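Local coordinates for protein tryptophan--tRNA ligase (Campylobacter jejuni subsp. jejuni, PDB 3TZL) that probably catalyses the ATP-dependent attachment of tryptophan to tRNA(Trp), as a homodimeric class I aminoacyl-tRNA synthetase, at residues Arg5-Leu10 with Leu136-Arg141; Met37-Ala42 with Gln75-Trp80; Ala63-Leu68 with Ser292-Ile297. All blocks are in the same frame, centred on the assembly; numbering follows the deposited sequence.

Contact 1 (Arg5-Leu10 with Leu136-Arg141); sequences RVLTGL and LLFDTR. With TRP (tryptophan), chain J.
Leu7 packs into the bend made by Phe138 and Thr140, and this is the tight, buried part of the contact. With CG anti to the backbone N (chi1 -178°), Leu7 sends CD1 to Phe138 and Thr140 and CD2 to the bound tryptophan. CD1 reaches CD2 of Phe138 at 3.7 Å, approaching the ring obliquely. The same methyl lies 3.4 Å from OG1 of Thr140, and CB of Leu7 meets both OG1 and CG2 of that threonine. The Thr140 hydroxyl is hydrogen-bonded to Ile135 O, so its polar end is tied back to helix 122-137. Ile308 and Ala305 of helix 291-320 also pack on Phe138.

Strand 5-10 belongs to the parallel sheet of the Rossmann fold of class I synthetases. It lies between strand 36-41 and strand 142-144, with whose Ile142 Arg5 and Leu7 share backbone hydrogen bonds. Segment 136-141 holds the end of helix 122-137 and the loop that leads from it to strand 142-144. Strand 5-10 also lines the tryptophan pocket. CD2 of Leu7 is 3.7 Å from CH2 of the ligand. Gly9 N comes to 3.3 Å from its CE3, where a glycine brings no side chain against the indole.

Toward the start of the strand the contact is more polar and more open. The Arg5 side chain bends at chi3 (-63°) and brings NH1 to the backbone O of Phe138, 2.7 Å away. NH1 sits above that carbonyl plane, not on a lone pair, and the N-H...O angle is 151°. NH2 of Arg5 is held by Gln36 OE1. Arg141 N donates to Arg5 O at 3.0 Å. The Arg141 side chain then leads away from the strand and is exposed. Asp139, partly exposed, directs its carboxylate to Lys312 and Thr172.

Contact 2 (Met37-Ala42 with Gln75-Trp80); sequences MFMFIA and QKSVFW. With TRP (tryptophan), chain J.
Two neighbouring parallel strands of the class I synthetase nucleotide-binding fold meet here: strand 36-41, which lies between 5-10 and 78-81, and strand 78-81 itself. They run almost exactly parallel. Four backbone hydrogen bonds join them in alternation: Val78 N to Met37 O, Met39 N to Val78 O, Trp80 N to Met39 O and Ile41 N to Trp80 O. Met39 N lies 2.8 Å from Val78 O.

One sheet face carries Phe38, Val78, Phe40 and Trp80. Val78 CB stands over the centre of the Phe38 ring, 4.0 Å from its centroid, in a CH-pi contact. Phe40 CB does the same over the six-membered ring of Trp80, at 3.6 Å. Phe40 and Trp80 both have CG between the backbone N and the carbonyl carbon (chi1 61° and 76°). This shared setting sends both side chains the same way and lays the Trp80 ring against Phe40 CB. The rings themselves are oblique, with planes at 36°. Helix 291-320 packs on this face through Ala305 and Ile308.

The opposite face carries Met39 and Phe79, both buried. Met39, like Met37, is selenomethionine here. Its CB lies at the edge of the Phe79 ring, in its plane. Ile41 CD1 approaches Phe79 CZ obliquely at 4.0 Å.

Where the strands begin, one water accepts from Met37 N and donates to Ser77 OG, which also bonds Gln32. At the other end Phe40 belongs to the tryptophan pocket: its CZ lies 3.5 Å from NE1 of the bound tryptophan, which meets the phenyl ring at its edge.

Contact 3 (Ala63-Leu68 with Ser292-Ile297); sequences AAAAFL and SHLKEI
Leu294 meets Leu68 and Ala64 in a contact carried by apolar side chains. CD1 of Leu294 does most of the touching. It lies 3.6 Å from CD1 of Leu68 and 4.0 Å from CB of Ala64. The Leu294 torsion chi1 is -178°, with CG anti to the backbone N, and this carries the methyl out to helix 53-70. The side chains of Leu68 and Leu294 slant across each other. Leu68 and Ile297 instead meet tip to tip, with CD1 of Leu68 3.7 Å from CG2 of Ile297. Ala65 also packs on Tyr284 and Leu287 of helix 278-289.

The two segments are helical. They join helix 53-70, in the beta-alpha-beta crossover that links parallel strands 36-41 and 78-81, to the long C-terminal helix 291-320. The segment axes cross at 77° and come within 10.9 Å of each other. At that spacing the branched side chains make most of the contact, and the small Ala64 lets Leu294 come close to helix 53-70.

Polar bonding runs within or beyond the segments, and no hydrogen bond crosses between them. Leu68 O accepts from Lys283 NZ.

How the contacts relate
Contacts 1 and 2 share one parallel sheet, since strands 5-10 and 36-41 are neighbours in it, and both reach the bound tryptophan. Contact 2 is wholly buried and combines regular backbone bonding with aromatic packing. Contact 1 is partly buried: a strand meets a helix end and loop, and an arginine-to-carbonyl bond and one backbone bond stand beside apolar packing. Contact 3 lies farther from the tryptophan and is also buried, but its chemistry is purely aliphatic. It meets contact 2 where Phe79 touches Leu68 and Ala64, and Ile41 touches Ala63. Helix 291-320 takes part in contact 3 and also packs on side chains of contacts 1 and 2.

Contact 1 (Arg5-Leu10 with Leu136-Arg141)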
# COMPACT_ATOMS: atom_id res chain seq x y z
N ARG B 5 -25.60 3.27 -1.08
CA ARG B 5 -24.51 3.73 -0.23
C ARG B 5 -23.68 4.86 -0.84
O ARG B 5 -23.18 4.75 -1.97
CB ARG B 5 -23.61 2.56 0.17
CG ARG B 5 -22.52 2.94 1.18
CD ARG B 5 -21.88 1.72 1.80
NE ARG B 5 -22.83 0.91 2.57
CZ ARG B 5 -22.62 -0.35 2.94
NH1 ARG B 5 -21.48 -0.96 2.61
NH2 ARG B 5 -23.54 -1.01 3.64
N VAL B 6 -23.54 5.93 -0.07
CA VAL B 6 -22.83 7.12 -0.51
C VAL B 6 -21.59 7.29 0.34
O VAL B 6 -21.66 7.32 1.57
CB VAL B 6 -23.72 8.36 -0.32
CG1 VAL B 6 -23.01 9.61 -0.79
CG2 VAL B 6 -25.04 8.19 -1.05
N LEU B 7 -20.45 7.40 -0.30
CA LEU B 7 -19.22 7.44 0.43
C LEU B 7 -18.41 8.65 0.01
O LEU B 7 -18.24 8.90 -1.18
CB LEU B 7 -18.43 6.17 0.15
CG LEU B 7 -17.10 5.99 0.89
CD1 LEU B 7 -17.03 4.56 1.38
CD2 LEU B 7 -15.96 6.27 -0.04
N THR B 8 -17.91 9.38 0.99
CA THR B 8 -17.16 10.61 0.76
C THR B 8 -15.93 10.57 1.65
O THR B 8 -16.04 10.33 2.84
CB THR B 8 -17.96 11.86 1.21
OG1 THR B 8 -19.29 11.80 0.69
CG2 THR B 8 -17.29 13.13 0.74
N GLY B 9 -14.76 10.80 1.07
CA GLY B 9 -13.55 10.93 1.85
C GLY B 9 -13.35 12.41 2.12
O GLY B 9 -13.59 13.22 1.25
N LEU B 10 -12.92 12.77 3.32
CA LEU B 10 -12.80 14.18 3.66
C LEU B 10 -11.35 14.58 3.90
O LEU B 10 -10.65 13.98 4.71
CB LEU B 10 -13.66 14.48 4.89
CG LEU B 10 -15.16 14.22 4.75
CD1 LEU B 10 -15.85 14.29 6.11
CD2 LEU B 10 -15.80 15.20 3.79
N LEU B 136 -14.14 0.92 -3.18
CA LEU B 136 -14.55 -0.46 -3.46
C LEU B 136 -14.71 -1.32 -2.22
O LEU B 136 -15.55 -2.22 -2.20
CB LEU B 136 -13.56 -1.15 -4.42
CG LEU B 136 -13.37 -0.49 -5.78
CD1 LEU B 136 -12.41 -1.27 -6.68
CD2 LEU B 136 -14.70 -0.30 -6.46
N LEU B 137 -13.87 -1.08 -1.22
CA LEU B 137 -13.93 -1.82 0.04
C LEU B 137 -15.34 -1.83 0.65
O LEU B 137 -15.79 -2.84 1.17
CB LEU B 137 -12.91 -1.26 1.05
CG LEU B 137 -12.72 -1.91 2.43
CD1 LEU B 137 -12.35 -3.40 2.36
CD2 LEU B 137 -11.67 -1.15 3.22
N PHE B 138 -16.06 -0.72 0.50
CA PHE B 138 -17.38 -0.55 1.13
C PHE B 138 -18.60 -0.70 0.23
O PHE B 138 -19.70 -0.35 0.63
CB PHE B 138 -17.42 0.79 1.87
CG PHE B 138 -16.33 0.91 2.88
CD1 PHE B 138 -16.43 0.28 4.10
CD2 PHE B 138 -15.18 1.60 2.58
CE1 PHE B 138 -15.41 0.36 5.02
CE2 PHE B 138 -14.14 1.67 3.50
CZ PHE B 138 -14.26 1.04 4.72
N ASP B 139 -18.40 -1.26 -0.96
CA ASP B 139 -19.47 -1.40 -1.94
C ASP B 139 -20.21 -0.09 -2.23
O ASP B 139 -21.43 -0.09 -2.40
CB ASP B 139 -20.46 -2.51 -1.56
CG ASP B 139 -19.91 -3.90 -1.83
OD1 ASP B 139 -19.89 -4.32 -3.01
OD2 ASP B 139 -19.48 -4.56 -0.87
N THR B 140 -19.46 1.00 -2.30
CA THR B 140 -19.99 2.32 -2.63
C THR B 140 -20.75 2.33 -3.95
O THR B 140 -20.24 1.85 -4.96
CB THR B 140 -18.85 3.32 -2.76
OG1 THR B 140 -18.07 3.30 -1.57
CG2 THR B 140 -19.40 4.72 -3.00
N ARG B 141 -21.96 2.86 -3.94
CA ARG B 141 -22.69 3.09 -5.19
C ARG B 141 -22.43 4.49 -5.75
O ARG B 141 -22.35 4.67 -6.96
CB ARG B 141 -24.20 2.89 -4.98
CG ARG B 141 -24.60 1.46 -4.75
CD ARG B 141 -25.00 0.82 -6.05
NE ARG B 141 -26.28 1.35 -6.50
CZ ARG B 141 -27.00 0.84 -7.49
NH1 ARG B 141 -28.16 1.40 -7.83
NH2 ARG B 141 -26.57 -0.24 -8.14
N TRP J . -9.34 12.50 -3.11
CA TRP J . -10.38 13.15 -2.31
C TRP J . -10.14 14.65 -2.21
O TRP J . -11.01 15.41 -1.77
CB TRP J . -10.47 12.52 -0.91
CG TRP J . -10.78 11.06 -0.96
CD1 TRP J . -9.94 10.02 -0.65
CD2 TRP J . -12.01 10.47 -1.40
NE1 TRP J . -10.59 8.81 -0.85
CE2 TRP J . -11.86 9.07 -1.32
CE3 TRP J . -13.22 11.01 -1.85
CZ2 TRP J . -12.89 8.19 -1.66
CZ3 TRP J . -14.24 10.13 -2.20
CH2 TRP J . -14.07 8.74 -2.10
OXT TRP J . -9.06 15.12 -2.58

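Contact 2 (Met37-Ala42 with Gln75-Trp80)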
# COMPACT_ATOMS: atom_id res chain seq x y z
N MSE B 37 -25.07 7.43 4.50
CA MSE B 37 -23.81 8.18 4.35
C MSE B 37 -22.61 7.53 5.05
O MSE B 37 -22.67 7.25 6.23
CB MSE B 37 -23.98 9.60 4.89
CG MSE B 37 -25.10 10.44 4.25
SE MSE B 37 -24.55 11.13 2.53
CE MSE B 37 -23.23 12.43 3.09
N PHE B 38 -21.51 7.33 4.31
CA PHE B 38 -20.23 6.90 4.89
C PHE B 38 -19.25 8.04 4.69
O PHE B 38 -19.08 8.52 3.57
CB PHE B 38 -19.69 5.67 4.15
CG PHE B 38 -20.31 4.37 4.59
CD1 PHE B 38 -19.52 3.30 4.98
CD2 PHE B 38 -21.69 4.22 4.65
CE1 PHE B 38 -20.09 2.09 5.39
CE2 PHE B 38 -22.26 3.01 5.07
CZ PHE B 38 -21.45 1.96 5.44
N MSE B 39 -18.58 8.49 5.75
CA MSE B 39 -17.66 9.62 5.61
C MSE B 39 -16.43 9.30 6.41
O MSE B 39 -16.54 8.86 7.56
CB MSE B 39 -18.28 10.92 6.13
CG MSE B 39 -19.30 11.59 5.19
SE MSE B 39 -20.76 12.36 6.23
CE MSE B 39 -21.21 10.64 7.02
N PHE B 40 -15.25 9.52 5.84
CA PHE B 40 -14.03 9.26 6.58
C PHE B 40 -13.06 10.40 6.41
O PHE B 40 -13.07 11.08 5.37
CB PHE B 40 -13.40 7.93 6.15
CG PHE B 40 -12.99 7.88 4.71
CD1 PHE B 40 -11.70 8.22 4.33
CD2 PHE B 40 -13.90 7.49 3.73
CE1 PHE B 40 -11.32 8.19 3.00
CE2 PHE B 40 -13.53 7.45 2.38
CZ PHE B 40 -12.24 7.80 2.02
N ILE B 41 -12.26 10.64 7.45
CA ILE B 41 -11.16 11.58 7.38
C ILE B 41 -10.01 10.88 6.65
O ILE B 41 -9.46 9.91 7.16
CB ILE B 41 -10.67 11.98 8.79
CG1 ILE B 41 -11.83 12.52 9.64
CG2 ILE B 41 -9.55 13.02 8.71
CD1 ILE B 41 -12.45 13.76 9.03
N ALA B 42 -9.67 11.36 5.47
CA ALA B 42 -8.76 10.63 4.60
C ALA B 42 -7.34 10.93 4.99
O ALA B 42 -6.64 11.62 4.26
CB ALA B 42 -8.99 11.04 3.14
N GLN B 75 -24.45 8.24 14.87
CA GLN B 75 -25.51 7.27 15.03
C GLN B 75 -26.18 6.97 13.69
O GLN B 75 -26.41 5.81 13.35
CB GLN B 75 -26.56 7.83 15.99
CG GLN B 75 -27.53 6.79 16.50
CD GLN B 75 -26.84 5.77 17.37
OE1 GLN B 75 -25.91 6.12 18.10
NE2 GLN B 75 -27.26 4.52 17.28
N LYS B 76 -26.49 8.01 12.95
CA LYS B 76 -27.12 7.87 11.64
C LYS B 76 -26.12 7.40 10.58
O LYS B 76 -26.44 6.54 9.75
CB LYS B 76 -27.71 9.21 11.20
CG LYS B 76 -28.72 9.80 12.18
CD LYS B 76 -29.21 11.18 11.73
CE LYS B 76 -30.47 11.61 12.50
NZ LYS B 76 -31.64 10.68 12.30
N SER B 77 -24.90 7.94 10.63
CA SER B 77 -23.91 7.74 9.57
C SER B 77 -22.74 6.90 10.03
O SER B 77 -22.63 6.59 11.21
CB SER B 77 -23.37 9.09 9.11
OG SER B 77 -24.40 9.91 8.61
N VAL B 78 -21.85 6.55 9.11
CA VAL B 78 -20.62 5.84 9.47
C VAL B 78 -19.47 6.79 9.24
O VAL B 78 -19.21 7.19 8.11
CB VAL B 78 -20.46 4.52 8.71
CG1 VAL B 78 -19.15 3.86 9.05
CG2 VAL B 78 -21.65 3.59 9.04
N PHE B 79 -18.81 7.17 10.33
CA PHE B 79 -17.81 8.22 10.31
C PHE B 79 -16.53 7.80 11.02
O PHE B 79 -16.53 7.56 12.22
CB PHE B 79 -18.38 9.47 10.97
CG PHE B 79 -17.41 10.62 11.04
CD1 PHE B 79 -17.04 11.31 9.89
CD2 PHE B 79 -16.90 11.04 12.26
CE1 PHE B 79 -16.16 12.38 9.95
CE2 PHE B 79 -16.02 12.12 12.33
CZ PHE B 79 -15.66 12.79 11.17
N TRP B 80 -15.43 7.73 10.29
CA TRP B 80 -14.21 7.18 10.85
C TRP B 80 -12.98 7.83 10.26
O TRP B 80 -13.06 8.62 9.34
CB TRP B 80 -14.17 5.65 10.67
CG TRP B 80 -13.83 5.15 9.30
CD1 TRP B 80 -12.63 4.64 8.89
CD2 TRP B 80 -14.70 5.10 8.16
NE1 TRP B 80 -12.71 4.27 7.56
CE2 TRP B 80 -13.96 4.55 7.09
CE3 TRP B 80 -16.03 5.48 7.93
CZ2 TRP B 80 -14.51 4.36 5.82
CZ3 TRP B 80 -16.57 5.28 6.67
CH2 TRP B 80 -15.81 4.73 5.63
N TRP J . -9.34 12.50 -3.11
CA TRP J . -10.38 13.15 -2.31
C TRP J . -10.14 14.65 -2.21
O TRP J . -11.01 15.41 -1.77
CB TRP J . -10.47 12.52 -0.91
CG TRP J . -10.78 11.06 -0.96
CD1 TRP J . -9.94 10.02 -0.65
CD2 TRP J . -12.01 10.47 -1.40
NE1 TRP J . -10.59 8.81 -0.85
CE2 TRP J . -11.86 9.07 -1.32
CE3 TRP J . -13.22 11.01 -1.85
CZ2 TRP J . -12.89 8.19 -1.66
CZ3 TRP J . -14.24 10.13 -2.20
CH2 TRP J . -14.07 8.74 -2.10
OXT TRP J . -9.06 15.12 -2.58
O HOH W 1 -26.52 8.54 7.00
O HOH W 2 -25.21 5.24 7.07

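Contact 3 (Ala63-Leu68 with Ser292-Ile297)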
# COMPACT_ATOMS: atom_id res chain seq x y z
N ALA B 63 -10.14 18.01 12.01
CA ALA B 63 -11.12 17.72 10.97
C ALA B 63 -12.28 16.90 11.53
O ALA B 63 -13.44 17.18 11.24
CB ALA B 63 -10.48 17.01 9.80
N ALA B 64 -11.97 15.89 12.34
CA ALA B 64 -13.01 15.04 12.90
C ALA B 64 -13.89 15.90 13.82
O ALA B 64 -15.11 15.87 13.70
CB ALA B 64 -12.39 13.87 13.67
N ALA B 65 -13.26 16.67 14.70
CA ALA B 65 -13.99 17.56 15.62
C ALA B 65 -14.86 18.55 14.86
O ALA B 65 -16.01 18.79 15.24
CB ALA B 65 -13.03 18.31 16.53
N ALA B 66 -14.34 19.10 13.77
CA ALA B 66 -15.11 20.06 12.98
C ALA B 66 -16.35 19.43 12.35
O ALA B 66 -17.44 20.01 12.38
CB ALA B 66 -14.24 20.69 11.91
N PHE B 67 -16.22 18.25 11.77
CA PHE B 67 -17.37 17.69 11.06
C PHE B 67 -18.44 17.21 12.04
O PHE B 67 -19.64 17.37 11.81
CB PHE B 67 -16.95 16.62 10.05
CG PHE B 67 -16.23 17.19 8.84
CD1 PHE B 67 -16.93 17.86 7.86
CD2 PHE B 67 -14.86 17.04 8.70
CE1 PHE B 67 -16.26 18.38 6.74
CE2 PHE B 67 -14.19 17.56 7.61
CZ PHE B 67 -14.89 18.23 6.62
N LEU B 68 -18.00 16.63 13.14
CA LEU B 68 -18.92 16.26 14.20
C LEU B 68 -19.64 17.50 14.72
O LEU B 68 -20.87 17.51 14.84
CB LEU B 68 -18.18 15.55 15.32
CG LEU B 68 -17.73 14.15 14.92
CD1 LEU B 68 -16.84 13.56 15.99
CD2 LEU B 68 -18.93 13.26 14.70
N SER B 292 -10.44 11.98 24.83
CA SER B 292 -11.08 10.67 25.00
C SER B 292 -12.47 10.62 24.38
O SER B 292 -12.89 9.58 23.87
CB SER B 292 -11.13 10.25 26.48
OG SER B 292 -12.20 10.87 27.18
N HIS B 293 -13.19 11.75 24.39
CA HIS B 293 -14.53 11.75 23.83
C HIS B 293 -14.50 11.61 22.31
O HIS B 293 -15.30 10.89 21.72
CB HIS B 293 -15.32 12.99 24.24
CG HIS B 293 -16.78 12.91 23.90
ND1 HIS B 293 -17.56 14.03 23.70
CD2 HIS B 293 -17.59 11.84 23.74
CE1 HIS B 293 -18.80 13.65 23.42
NE2 HIS B 293 -18.84 12.33 23.44
N LEU B 294 -13.56 12.30 21.67
CA LEU B 294 -13.44 12.22 20.22
C LEU B 294 -13.00 10.80 19.83
O LEU B 294 -13.54 10.23 18.89
CB LEU B 294 -12.47 13.27 19.69
CG LEU B 294 -12.27 13.37 18.18
CD1 LEU B 294 -13.58 13.67 17.45
CD2 LEU B 294 -11.21 14.43 17.84
N LYS B 295 -12.06 10.25 20.58
CA LYS B 295 -11.60 8.88 20.35
C LYS B 295 -12.74 7.85 20.43
O LYS B 295 -12.83 6.96 19.59
CB LYS B 295 -10.49 8.54 21.35
CG LYS B 295 -9.77 7.24 21.08
CD LYS B 295 -8.55 7.10 21.99
CE LYS B 295 -8.88 6.27 23.22
NZ LYS B 295 -9.06 4.82 22.86
N GLU B 296 -13.58 7.98 21.45
CA GLU B 296 -14.74 7.09 21.63
C GLU B 296 -15.65 7.12 20.39
O GLU B 296 -16.14 6.08 19.94
CB GLU B 296 -15.53 7.45 22.91
CG GLU B 296 -14.83 7.06 24.24
CD GLU B 296 -15.63 7.42 25.51
OE1 GLU B 296 -16.56 8.26 25.46
OE2 GLU B 296 -15.32 6.85 26.58
N ILE B 297 -15.86 8.32 19.84
CA ILE B 297 -16.70 8.50 18.68
C ILE B 297 -16.05 7.93 17.41
O ILE B 297 -16.69 7.23 16.64
CB ILE B 297 -17.04 9.98 18.50
CG1 ILE B 297 -17.92 10.47 19.67
CG2 ILE B 297 -17.72 10.20 17.16
CD1 ILE B 297 -18.01 11.99 19.76